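Local atomic coordinates of brefeldin A esterase (Bacillus subtilis, PDB entry 1JKM), a protein that is a serine hydrolase of the alpha/beta hydrolase family that degrades brefeldin A and is a bacterial homologue of human hormone-sensitive lipase. Residues A280-D283 against E284-L288. Numbering follows the deposited sequence.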
ATOM      1  N   ALA B 280      23.990  17.206 -17.814  1.00 26.21           N
ATOM      2  CA  ALA B 280      23.820  17.463 -19.240  1.00 29.12           C
ATOM      3  C   ALA B 280      23.187  18.832 -19.470  1.00 32.01           C
ATOM      4  O   ALA B 280      22.294  19.276 -18.724  1.00 29.26           O
ATOM      5  CB  ALA B 280      23.042  16.321 -19.873  1.00 31.07           C
ATOM      6  N   SER B 281      23.792  19.641 -20.362  1.00 30.32           N
ATOM      7  CA  SER B 281      23.146  20.916 -20.691  1.00 31.74           C
ATOM      8  C   SER B 281      22.048  20.691 -21.729  1.00 30.50           C
ATOM      9  O   SER B 281      22.047  19.688 -22.458  1.00 27.91           O
ATOM     10  CB  SER B 281      24.216  21.892 -21.235  1.00 30.70           C
ATOM     11  OG  SER B 281      24.687  21.279 -22.428  1.00 30.41           O
ATOM     12  N   GLU B 282      21.201  21.709 -21.935  1.00 32.48           N
ATOM     13  CA  GLU B 282      20.175  21.610 -22.969  1.00 33.18           C
ATOM     14  C   GLU B 282      20.723  21.413 -24.360  1.00 33.94           C
ATOM     15  O   GLU B 282      20.175  20.618 -25.153  1.00 35.77           O
ATOM     16  CB  GLU B 282      19.260  22.858 -22.929  1.00 37.03           C
ATOM     17  CG  GLU B 282      18.501  22.923 -21.616  1.00 44.42           C
ATOM     18  CD  GLU B 282      17.699  24.188 -21.395  1.00 54.64           C
ATOM     19  OE1 GLU B 282      17.401  24.880 -22.399  1.00 54.80           O
ATOM     20  OE2 GLU B 282      17.348  24.444 -20.211  1.00 50.96           O
ATOM     21  N   ASP B 283      21.866  22.043 -24.706  1.00 34.08           N
ATOM     22  CA  ASP B 283      22.402  21.836 -26.046  1.00 31.72           C
ATOM     23  C   ASP B 283      22.863  20.420 -26.259  1.00 30.05           C
ATOM     24  O   ASP B 283      22.675  19.837 -27.335  1.00 33.23           O
ATOM     25  CB  ASP B 283      23.544  22.826 -26.352  1.00 45.69           C
ATOM     26  CG  ASP B 283      22.943  24.147 -26.811  1.00 55.28           C
ATOM     27  OD1 ASP B 283      22.088  24.116 -27.732  1.00 63.56           O
ATOM     28  OD2 ASP B 283      23.302  25.195 -26.248  1.00 61.48           O
ATOM     29  N   GLU B 284      23.351  19.755 -25.222  1.00 29.54           N
ATOM     30  CA  GLU B 284      23.655  18.329 -25.321  1.00 30.13           C
ATOM     31  C   GLU B 284      22.400  17.482 -25.537  1.00 30.46           C
ATOM     32  O   GLU B 284      22.467  16.441 -26.209  1.00 30.25           O
ATOM     33  CB  GLU B 284      24.342  17.895 -24.025  1.00 38.02           C
ATOM     34  CG  GLU B 284      25.774  17.437 -24.195  1.00 50.71           C
ATOM     35  CD  GLU B 284      26.572  17.525 -22.905  1.00 57.89           C
ATOM     36  OE1 GLU B 284      26.420  18.472 -22.088  1.00 50.03           O
ATOM     37  OE2 GLU B 284      27.365  16.561 -22.762  1.00 63.08           O
ATOM     38  N   LEU B 285      21.274  17.882 -24.929  1.00 28.25           N
ATOM     39  CA  LEU B 285      20.089  16.998 -24.975  1.00 29.23           C
ATOM     40  C   LEU B 285      19.254  17.199 -26.230  1.00 31.36           C
ATOM     41  O   LEU B 285      18.427  16.385 -26.647  1.00 29.21           O
ATOM     42  CB  LEU B 285      19.190  17.305 -23.758  1.00 24.22           C
ATOM     43  CG  LEU B 285      19.775  17.101 -22.370  1.00 24.42           C
ATOM     44  CD1 LEU B 285      18.758  17.495 -21.294  1.00 25.18           C
ATOM     45  CD2 LEU B 285      20.220  15.651 -22.184  1.00 25.37           C
ATOM     46  N   ARG B 286      19.485  18.310 -26.939  1.00 31.32           N
ATOM     47  CA  ARG B 286      18.864  18.559 -28.236  1.00 29.51           C
ATOM     48  C   ARG B 286      19.007  17.426 -29.203  1.00 27.37           C
ATOM     49  O   ARG B 286      20.071  16.821 -29.346  1.00 30.82           O
ATOM     50  CB  ARG B 286      19.489  19.889 -28.740  1.00 35.88           C
ATOM     51  CG  ARG B 286      18.479  20.911 -29.213  1.00 48.77           C
ATOM     52  CD  ARG B 286      18.859  22.349 -28.915  1.00 56.37           C
ATOM     53  NE  ARG B 286      18.008  22.940 -27.889  1.00 64.62           N
ATOM     54  CZ  ARG B 286      18.269  23.941 -27.062  1.00 69.59           C
ATOM     55  NH1 ARG B 286      19.441  24.570 -27.090  1.00 72.29           N
ATOM     56  NH2 ARG B 286      17.353  24.341 -26.176  1.00 69.66           N
ATOM     57  N   GLY B 287      17.934  17.045 -29.921  1.00 24.49           N
ATOM     58  CA  GLY B 287      17.953  15.992 -30.920  1.00 22.73           C
ATOM     59  C   GLY B 287      17.845  14.547 -30.451  1.00 24.06           C
ATOM     60  O   GLY B 287      17.806  13.604 -31.236  1.00 24.71           O
ATOM     61  N   LEU B 288      17.749  14.309 -29.138  1.00 26.83           N
ATOM     62  CA  LEU B 288      17.498  12.935 -28.650  1.00 24.37           C
ATOM     63  C   LEU B 288      16.154  12.396 -29.112  1.00 22.88           C
ATOM     64  O   LEU B 288      15.204  13.142 -29.361  1.00 26.92           O
ATOM     65  CB  LEU B 288      17.601  13.015 -27.123  1.00 29.62           C
ATOM     66  CG  LEU B 288      18.972  13.337 -26.543  1.00 35.07           C
ATOM     67  CD1 LEU B 288      18.973  13.302 -25.021  1.00 37.65           C
ATOM     68  CD2 LEU B 288      20.050  12.366 -27.065  1.00 35.25           C
TER
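On the buried side of this single helical turn, A280 packs its methyl group against one branch of L285, with CB 3.7 Å from CD2. L285 continues inward to L204 of helix 194-208 and F308 of helix 302-314, so the apolar side of the turn rests on two longer helices. The turn is closed by backbone bonds: L285 N donates to S281 O at 3.2 Å, and R286 N reaches E282 O at 3.0 Å. S281 and E284 form a capping box at the N-terminus of helix 282-285, which leads into strand 291-296 of the central alpha/beta hydrolase sheet. The bonds of the box are weak: E284 N lies 3.5 Å from S281 OG, and S281 N meets E284 OE1 at 3.4 Å, although nearly straight (168°). The serine hydroxyl faces E284 N because chi1 of 63° sets OG between its own N and carbonyl carbon. E284 OE2 turns elsewhere, to a salt bridge with R208. The exposed side is looser and carried by charge. R286, its chain bent at chi2 and chi3, folds back alongside D283, and NH1 meets OD1 at 2.8 Å from above the carboxylate plane, the two flat groups 75° apart. Beyond it, R286 NH2 makes a long salt bridge to E282 OE1, 3.8 Å away, while E282 OE2 is paired with R314.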